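Local structure of Cg3027-pa (Drosophila melanogaster, 2VHH) at residues I84-A88 and E293-N297; Q93-W98 and W122-F126; I105-A109 and A158-V162. The protein probably catalyses the hydrolysis of N-carbamoyl-beta-alanine and its 2-methyl analogue to beta-alanine or 3-amino-2-methylpropanoate, ammonium and carbon dioxide, the last step of pyrimidine breakdown. All coordinates share one frame; numbering follows the deposited sequence.

Contact 1: I84-A88 and E293-N297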
loop_
_atom_site.group_PDB
_atom_site.type_symbol
_atom_site.label_atom_id
_atom_site.label_comp_id
_atom_site.label_asym_id
_atom_site.label_seq_id
_atom_site.Cartn_x
_atom_site.Cartn_y
_atom_site.Cartn_z
ATOM N N ILE C 84 25.541 -42.780 -33.313
ATOM C CA ILE C 84 26.962 -42.999 -33.551
ATOM C C ILE C 84 27.813 -42.295 -32.499
ATOM O O ILE C 84 27.330 -41.417 -31.783
ATOM C CB ILE C 84 27.383 -42.510 -34.949
ATOM C CG1 ILE C 84 27.271 -40.987 -35.037
ATOM C CG2 ILE C 84 26.535 -43.174 -36.024
ATOM C CD1 ILE C 84 27.608 -40.427 -36.402
ATOM N N PRO C 85 29.080 -42.685 -32.412
ATOM C CA PRO C 85 29.975 -42.174 -31.364
ATOM C C PRO C 85 30.113 -40.656 -31.386
ATOM O O PRO C 85 30.083 -40.054 -32.454
ATOM C CB PRO C 85 31.318 -42.832 -31.687
ATOM C CG PRO C 85 31.209 -43.276 -33.097
ATOM C CD PRO C 85 29.779 -43.605 -33.323
ATOM N N THR C 86 30.272 -40.051 -30.210
ATOM C CA THR C 86 30.337 -38.590 -30.094
ATOM C C THR C 86 31.588 -37.975 -30.731
ATOM O O THR C 86 31.719 -36.749 -30.792
ATOM C CB THR C 86 30.232 -38.112 -28.627
ATOM O OG1 THR C 86 31.332 -38.626 -27.873
ATOM C CG2 THR C 86 28.934 -38.572 -27.996
ATOM N N THR C 87 32.500 -38.837 -31.187
ATOM C CA THR C 87 33.717 -38.421 -31.891
ATOM C C THR C 87 33.545 -38.708 -33.369
ATOM O O THR C 87 34.149 -39.642 -33.912
ATOM C CB THR C 87 34.960 -39.156 -31.379
ATOM O OG1 THR C 87 34.650 -40.543 -31.208
ATOM C CG2 THR C 87 35.412 -38.583 -30.057
ATOM N N ALA C 88 32.695 -37.908 -34.006
ATOM C CA ALA C 88 32.325 -38.074 -35.405
ATOM C C ALA C 88 31.826 -36.723 -35.865
ATOM O O ALA C 88 31.457 -35.911 -35.028
ATOM C CB ALA C 88 31.224 -39.108 -35.535
ATOM N N GLU C 293 26.367 -42.083 -22.684
ATOM C CA GLU C 293 27.110 -41.376 -23.725
ATOM C C GLU C 293 28.537 -41.091 -23.281
ATOM O O GLU C 293 28.748 -40.507 -22.225
ATOM C CB GLU C 293 26.426 -40.049 -24.054
ATOM C CG GLU C 293 24.928 -40.168 -24.319
ATOM C CD GLU C 293 24.225 -38.826 -24.473
ATOM O OE1 GLU C 293 24.893 -37.762 -24.399
ATOM O OE2 GLU C 293 22.987 -38.850 -24.674
ATOM N N GLN C 294 29.516 -41.492 -24.092
ATOM C CA GLN C 294 30.914 -41.236 -23.755
ATOM C C GLN C 294 31.543 -40.190 -24.676
ATOM O O GLN C 294 31.206 -40.106 -25.857
ATOM C CB GLN C 294 31.735 -42.531 -23.732
ATOM C CG GLN C 294 32.107 -43.070 -25.104
ATOM C CD GLN C 294 33.172 -44.139 -25.042
ATOM O OE1 GLN C 294 33.511 -44.632 -23.968
ATOM N NE2 GLN C 294 33.713 -44.503 -26.202
ATOM N N PHE C 295 32.460 -39.405 -24.116
ATOM C CA PHE C 295 33.015 -38.242 -24.799
ATOM C C PHE C 295 34.514 -38.355 -25.036
ATOM O O PHE C 295 35.185 -39.108 -24.327
ATOM C CB PHE C 295 32.682 -36.990 -24.001
ATOM C CG PHE C 295 31.215 -36.716 -23.915
ATOM C CD1 PHE C 295 30.471 -37.180 -22.837
ATOM C CD2 PHE C 295 30.569 -36.011 -24.927
ATOM C CE1 PHE C 295 29.101 -36.935 -22.767
ATOM C CE2 PHE C 295 29.205 -35.761 -24.860
ATOM C CZ PHE C 295 28.468 -36.219 -23.776
ATOM N N PRO C 296 35.042 -37.624 -26.046
ATOM C CA PRO C 296 36.465 -37.689 -26.434
ATOM C C PRO C 296 37.453 -37.464 -25.288
ATOM O O PRO C 296 38.421 -38.207 -25.162
ATOM C CB PRO C 296 36.609 -36.566 -27.476
ATOM C CG PRO C 296 35.338 -35.770 -27.399
ATOM C CD PRO C 296 34.289 -36.700 -26.916
ATOM N N ASN C 297 37.198 -36.458 -24.460
ATOM C CA ASN C 297 38.141 -36.067 -23.420
ATOM C C ASN C 297 37.585 -36.283 -22.003
ATOM O O ASN C 297 36.369 -36.355 -21.811
ATOM C CB ASN C 297 38.564 -34.605 -23.621
ATOM C CG ASN C 297 38.865 -34.267 -25.086
ATOM O OD1 ASN C 297 39.758 -34.850 -25.708
ATOM N ND2 ASN C 297 38.119 -33.310 -25.637
#

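Contact 2: Q93-W98 and W122-F126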
loop_
_atom_site.group_PDB
_atom_site.type_symbol
_atom_site.label_atom_id
_atom_site.label_comp_id
_atom_site.label_asym_id
_atom_site.label_seq_id
_atom_site.Cartn_x
_atom_site.Cartn_y
_atom_site.Cartn_z
ATOM N N GLN C 93 26.321 -37.005 -36.760
ATOM C CA GLN C 93 25.719 -37.330 -35.464
ATOM C C GLN C 93 24.242 -36.961 -35.449
ATOM O O GLN C 93 23.393 -37.740 -35.020
ATOM C CB GLN C 93 26.421 -36.571 -34.335
ATOM C CG GLN C 93 27.853 -36.985 -34.051
ATOM C CD GLN C 93 28.327 -36.540 -32.675
ATOM O OE1 GLN C 93 27.651 -36.765 -31.680
ATOM N NE2 GLN C 93 29.497 -35.927 -32.612
ATOM N N ARG C 94 23.956 -35.748 -35.908
ATOM C CA ARG C 94 22.596 -35.244 -36.010
ATOM C C ARG C 94 21.782 -36.036 -37.021
ATOM O O ARG C 94 20.654 -36.416 -36.734
ATOM C CB ARG C 94 22.609 -33.762 -36.375
ATOM C CG ARG C 94 21.240 -33.152 -36.595
ATOM C CD ARG C 94 21.300 -31.643 -36.529
ATOM N NE ARG C 94 21.954 -31.011 -37.674
ATOM C CZ ARG C 94 22.716 -29.919 -37.594
ATOM N NH1 ARG C 94 22.954 -29.352 -36.417
ATOM N NH2 ARG C 94 23.262 -29.399 -38.684
ATOM N N GLU C 95 22.353 -36.299 -38.191
ATOM C CA GLU C 95 21.655 -37.050 -39.228
ATOM C C GLU C 95 21.254 -38.450 -38.802
ATOM O O GLU C 95 20.190 -38.923 -39.178
ATOM C CB GLU C 95 22.491 -37.144 -40.495
ATOM C CG GLU C 95 22.317 -35.976 -41.439
ATOM C CD GLU C 95 22.193 -36.437 -42.877
ATOM O OE1 GLU C 95 22.977 -37.339 -43.277
ATOM O OE2 GLU C 95 21.302 -35.902 -43.593
ATOM N N ALA C 96 22.117 -39.113 -38.036
ATOM C CA ALA C 96 21.856 -40.464 -37.558
ATOM C C ALA C 96 20.652 -40.475 -36.620
ATOM O O ALA C 96 19.815 -41.390 -36.665
ATOM C CB ALA C 96 23.086 -41.019 -36.860
ATOM N N ILE C 97 20.575 -39.444 -35.782
ATOM C CA ILE C 97 19.472 -39.258 -34.847
ATOM C C ILE C 97 18.201 -38.857 -35.600
ATOM O O ILE C 97 17.115 -39.344 -35.291
ATOM C CB ILE C 97 19.827 -38.213 -33.753
ATOM C CG1 ILE C 97 20.955 -38.747 -32.859
ATOM C CG2 ILE C 97 18.601 -37.845 -32.927
ATOM C CD1 ILE C 97 21.450 -37.773 -31.785
ATOM N N TRP C 98 18.349 -37.982 -36.593
ATOM C CA TRP C 98 17.242 -37.601 -37.468
ATOM C C TRP C 98 16.556 -38.821 -38.046
ATOM O O TRP C 98 15.352 -38.972 -37.901
ATOM C CB TRP C 98 17.735 -36.743 -38.635
ATOM C CG TRP C 98 17.857 -35.267 -38.382
ATOM C CD1 TRP C 98 17.806 -34.622 -37.180
ATOM C CD2 TRP C 98 18.094 -34.259 -39.367
ATOM N NE1 TRP C 98 17.977 -33.270 -37.357
ATOM C CE2 TRP C 98 18.159 -33.018 -38.690
ATOM C CE3 TRP C 98 18.245 -34.281 -40.760
ATOM C CZ2 TRP C 98 18.377 -31.807 -39.357
ATOM C CZ3 TRP C 98 18.455 -33.077 -41.427
ATOM C CH2 TRP C 98 18.519 -31.852 -40.720
ATOM N N TRP C 122 17.337 -33.018 -28.396
ATOM C CA TRP C 122 17.224 -34.373 -28.940
ATOM C C TRP C 122 18.201 -34.636 -30.072
ATOM O O TRP C 122 18.523 -35.781 -30.401
ATOM C CB TRP C 122 15.791 -34.610 -29.425
ATOM C CG TRP C 122 15.395 -33.837 -30.660
ATOM C CD1 TRP C 122 15.026 -32.521 -30.726
ATOM C CD2 TRP C 122 15.308 -34.343 -31.997
ATOM N NE1 TRP C 122 14.721 -32.176 -32.020
ATOM C CE2 TRP C 122 14.888 -33.276 -32.823
ATOM C CE3 TRP C 122 15.558 -35.595 -32.583
ATOM C CZ2 TRP C 122 14.704 -33.425 -34.202
ATOM C CZ3 TRP C 122 15.380 -35.738 -33.952
ATOM C CH2 TRP C 122 14.957 -34.658 -34.745
ATOM N N THR C 123 18.681 -33.535 -30.626
ATOM C CA THR C 123 19.433 -33.488 -31.845
ATOM C C THR C 123 20.919 -33.827 -31.636
ATOM O O THR C 123 21.650 -34.088 -32.603
ATOM C CB THR C 123 19.237 -32.081 -32.430
ATOM O OG1 THR C 123 19.350 -32.131 -33.845
ATOM C CG2 THR C 123 20.216 -31.055 -31.841
ATOM N N MET C 124 21.347 -33.859 -30.369
ATOM C CA MET C 124 22.768 -33.913 -30.005
ATOM C C MET C 124 23.055 -34.844 -28.822
ATOM O O MET C 124 22.146 -35.193 -28.068
ATOM C CB MET C 124 23.265 -32.498 -29.666
ATOM C CG MET C 124 22.561 -31.829 -28.463
ATOM S SD MET C 124 23.020 -30.101 -28.153
ATOM C CE MET C 124 24.734 -30.277 -27.660
ATOM N N PRO C 125 24.324 -35.261 -28.661
ATOM C CA PRO C 125 24.722 -35.805 -27.359
ATOM C C PRO C 125 24.681 -34.699 -26.309
ATOM O O PRO C 125 24.905 -33.536 -26.640
ATOM C CB PRO C 125 26.171 -36.248 -27.584
ATOM C CG PRO C 125 26.647 -35.445 -28.781
ATOM C CD PRO C 125 25.427 -35.284 -29.642
ATOM N N PHE C 126 24.393 -35.056 -25.062
ATOM C CA PHE C 126 24.243 -34.066 -24.002
ATOM C C PHE C 126 25.619 -33.631 -23.507
ATOM O O PHE C 126 26.035 -33.980 -22.401
ATOM C CB PHE C 126 23.386 -34.639 -22.863
ATOM C CG PHE C 126 22.598 -33.597 -22.096
ATOM C CD1 PHE C 126 21.469 -33.000 -22.659
ATOM C CD2 PHE C 126 22.974 -33.235 -20.798
ATOM C CE1 PHE C 126 20.741 -32.051 -21.950
ATOM C CE2 PHE C 126 22.249 -32.291 -20.077
ATOM C CZ PHE C 126 21.128 -31.697 -20.653
#

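Contact 3: I105-A109 and A158-V162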
loop_
_atom_site.group_PDB
_atom_site.type_symbol
_atom_site.label_atom_id
_atom_site.label_comp_id
_atom_site.label_asym_id
_atom_site.label_seq_id
_atom_site.Cartn_x
_atom_site.Cartn_y
_atom_site.Cartn_z
ATOM N N ILE C 105 8.614 -41.144 -35.608
ATOM C CA ILE C 105 7.543 -40.212 -35.928
ATOM C C ILE C 105 6.576 -40.870 -36.907
ATOM O O ILE C 105 5.363 -40.691 -36.806
ATOM C CB ILE C 105 8.117 -38.903 -36.518
ATOM C CG1 ILE C 105 8.851 -38.110 -35.437
ATOM C CG2 ILE C 105 7.029 -38.052 -37.152
ATOM C CD1 ILE C 105 9.814 -37.113 -35.993
ATOM N N LYS C 106 7.116 -41.647 -37.841
ATOM C CA LYS C 106 6.303 -42.384 -38.806
ATOM C C LYS C 106 5.374 -43.353 -38.078
ATOM O O LYS C 106 4.184 -43.442 -38.397
ATOM C CB LYS C 106 7.204 -43.137 -39.788
ATOM C CG LYS C 106 6.486 -43.844 -40.936
ATOM C CD LYS C 106 7.472 -44.629 -41.812
ATOM C CE LYS C 106 6.739 -45.367 -42.935
ATOM N NZ LYS C 106 7.407 -46.646 -43.365
ATOM N N ALA C 107 5.921 -44.059 -37.090
ATOM C CA ALA C 107 5.149 -44.998 -36.281
ATOM C C ALA C 107 4.063 -44.282 -35.486
ATOM O O ALA C 107 2.939 -44.764 -35.391
ATOM C CB ALA C 107 6.059 -45.791 -35.368
ATOM N N ALA C 108 4.404 -43.119 -34.936
ATOM C CA ALA C 108 3.463 -42.293 -34.184
ATOM C C ALA C 108 2.286 -41.867 -35.058
ATOM O O ALA C 108 1.137 -41.903 -34.617
ATOM C CB ALA C 108 4.184 -41.079 -33.619
ATOM N N ALA C 109 2.585 -41.480 -36.298
ATOM C CA ALA C 109 1.571 -41.126 -37.292
ATOM C C ALA C 109 0.609 -42.278 -37.563
ATOM O O ALA C 109 -0.609 -42.095 -37.559
ATOM C CB ALA C 109 2.231 -40.676 -38.586
ATOM N N ALA C 158 2.895 -33.409 -43.723
ATOM C CA ALA C 158 2.551 -34.676 -44.360
ATOM C C ALA C 158 1.725 -35.592 -43.464
ATOM O O ALA C 158 0.849 -36.288 -43.951
ATOM C CB ALA C 158 3.804 -35.391 -44.839
ATOM N N TYR C 159 2.007 -35.592 -42.164
ATOM C CA TYR C 159 1.297 -36.456 -41.230
ATOM C C TYR C 159 0.173 -35.744 -40.494
ATOM O O TYR C 159 -0.402 -36.303 -39.576
ATOM C CB TYR C 159 2.253 -37.033 -40.193
ATOM C CG TYR C 159 3.313 -37.983 -40.709
ATOM C CD1 TYR C 159 4.592 -37.963 -40.165
ATOM C CD2 TYR C 159 3.043 -38.907 -41.719
ATOM C CE1 TYR C 159 5.574 -38.829 -40.601
ATOM C CE2 TYR C 159 4.025 -39.776 -42.170
ATOM C CZ TYR C 159 5.291 -39.725 -41.597
ATOM O OH TYR C 159 6.287 -40.568 -42.007
ATOM N N ASN C 160 -0.141 -34.517 -40.892
ATOM C CA ASN C 160 -1.116 -33.689 -40.178
ATOM C C ASN C 160 -0.999 -33.773 -38.649
ATOM O O ASN C 160 -1.973 -34.087 -37.962
ATOM C CB ASN C 160 -2.549 -34.003 -40.634
ATOM C CG ASN C 160 -3.576 -33.071 -40.009
ATOM O OD1 ASN C 160 -3.380 -31.858 -39.943
ATOM N ND2 ASN C 160 -4.668 -33.639 -39.530
ATOM N N MET C 161 0.192 -33.499 -38.121
ATOM C CA MET C 161 0.398 -33.517 -36.667
ATOM C C MET C 161 1.277 -32.374 -36.148
ATOM O O MET C 161 2.216 -31.950 -36.820
ATOM C CB MET C 161 0.901 -34.893 -36.177
ATOM C CG MET C 161 2.290 -35.346 -36.673
ATOM S SD MET C 161 2.889 -36.986 -36.088
ATOM C CE MET C 161 1.368 -37.925 -36.031
ATOM N N VAL C 162 0.931 -31.869 -34.963
ATOM C CA VAL C 162 1.733 -30.876 -34.240
ATOM C C VAL C 162 3.006 -31.563 -33.756
ATOM O O VAL C 162 2.945 -32.649 -33.184
ATOM C CB VAL C 162 0.963 -30.287 -33.016
ATOM C CG1 VAL C 162 1.842 -29.349 -32.180
ATOM C CG2 VAL C 162 -0.286 -29.565 -33.465
#

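Contact 1: I84-A88 and E293-N297
Thr-86 OG1 donates a hydrogen bond to Gln-294 O, 2.5 Å away, a length made doubtful by the limited resolution; it is the one polar link between segments 84-88 and 293-297. It ties the loop that follows strand 72-79 of one sheet to the end of strand 283-295 in the other sheet of the four-layer alpha-beta-beta-alpha sandwich of the carbon-nitrogen hydrolases. Thr-86 lies in that loop, ahead of helix 90-110, and Gln-294 near the end of the strand. OG1 lies in the plane of the Gln-294 carbonyl, on a lone pair, with a C=O...OG1 angle of 143°. A chi1 of 62° sets OG1 between the backbone N and the carbonyl carbon of Thr-86, which aims it at the strand, while Thr-86 CG2 stays beside the backbone N, 3.5 Å from Gln-294 O. Strand 283-295 pairs with strand 308-315 through the backbones of Glu-293 and Phe-295, so the intervening Gln-294 turns its carbonyl the other way, toward the loop. Phe-295 sets out from its backbone away from the loop, but the end of its side chain comes nearer, with CD2 4.0 Å from Thr-86 OG1; the side chain also packs on Cys-129, Thr-130 and Phe-311. The chain then turns a corner at Pro-296 and Asn-297, and Asn-297 packs on Gly-304 of a neighbouring subunit. Between Thr-87 and Pro-296 the contact is apolar: the two side chains run antiparallel alongside one another, and the methyl CG2 of Thr-87 rests 3.5 Å from Pro-296 CB and 3.8 Å from Pro-296 CD.

Contact 2: Q93-W98 and W122-F126
Trp-98 and Trp-122 meet with their side chains nearly perpendicular although their rings are not far from parallel. The planes are inclined by 27° and slid apart, the five-membered ring of Trp-98 lying 5.6 Å by centroid from the six-membered ring of Trp-122, so overlap is slight and the touching is done by Trp-98 CD1 against Trp-122 CH2 at 3.7 Å. One helical turn earlier, Arg-94 lays its CG over a face of the Trp-98 ring, toward the rim. The aliphatic part of the same arginine runs side by side with Thr-123, with CD 3.4 Å from Thr-123 OG1; CG anti to the backbone N (chi1 176°) directs the chain along that residue.

Ile-97 points into the loop. Its side chain passes that of Trp-122 heading the opposite way, with CG2 3.3 Å from Trp-122 O and 3.8 Å from Trp-122 CE3, while CD1 lies beside the carbonyl oxygen of Thr-123. The side chain of Gln-93 stands roughly square to that of Pro-125, putting OE1 3.3 Å from Pro-125 CG; its NE2 hydrogen-bonds Ala-88 O, which helps to orient the amide.

No hydrogen bond joins the two segments, and the fit is one of shape. Helix 90-110 thus rests on the loop that leaves strand 115-118. Helix 147-158 flanks the tryptophans, with Pro-147 and Met-151 against Trp-98 and Thr-148 against Trp-122, and Pro-125 reaches across to Glu-293 and Phe-295 on strand 283-295.

Contact 3: I105-A109 and A158-V162
The backbones of Ala-109 and Tyr-159 approach to 6.1 Å between CA atoms, where helix 90-110 passes the C-terminal end of helix 147-158. Tyr-159 is the first residue to leave that helix, and a Schellman motif with Asn-160 at positive phi (41°) as its C-prime residue turns the chain toward strand 162-171.

Ala-109 sits over one face of the Tyr-159 ring in a CH-pi contact: its CB is 3.8 Å from the ring centroid and 19° off the normal. A chi1 of -66°, with CG anti to the carbonyl carbon, carries the tyrosine ring obliquely across the helix, from Ala-109 back toward Lys-106. The side chain of Ile-105, one turn back, lies nearly perpendicular to that of the tyrosine and brings CG2 to 3.8 Å from Tyr-159 CE1. At the far end of the ring the hydroxyl reaches Lys-106, where OH lies 3.5 Å from CG and touches CB as well; the lysine chain then runs on extended, away from the contact.

Met-161 comes in from beyond the turn. Its chain bends at the last torsion and lays CE against the helix backbone, 3.4 Å from Ala-109 CA and 3.9 Å from Ala-109 CB. The thioether side chain also packs on Val-116 and Cys-113, so it fills in between helix and sheet.

With no hydrogen bond across the segments, dispersion and the CH-pi contact carry the cohesion. Because Ala-109 ends at a methyl group, the aromatic ring and the methionine can lie close against the helix.

In the fold
Helix 90-110 joins contacts 2 and 3: their centres lie 19 Å apart and their nearest atoms about 6 Å apart, and their segments alternate along the chain. Contacts 1 and 2 touch, with centres 12 Å apart. Glu-293 OE1 lies 2.8 Å from Phe-126 N, a probable hydrogen bond, and the amide of Gln-93 makes a second link to segment 84-88. Contacts 1 and 3 stay about 17 Å apart at their nearest atoms. In this superfamily the catalytic glutamate follows the strand corresponding to 115-118, so contact 2, whose loop follows that strand, is probably near the active-site region, with contact 1 packed against it.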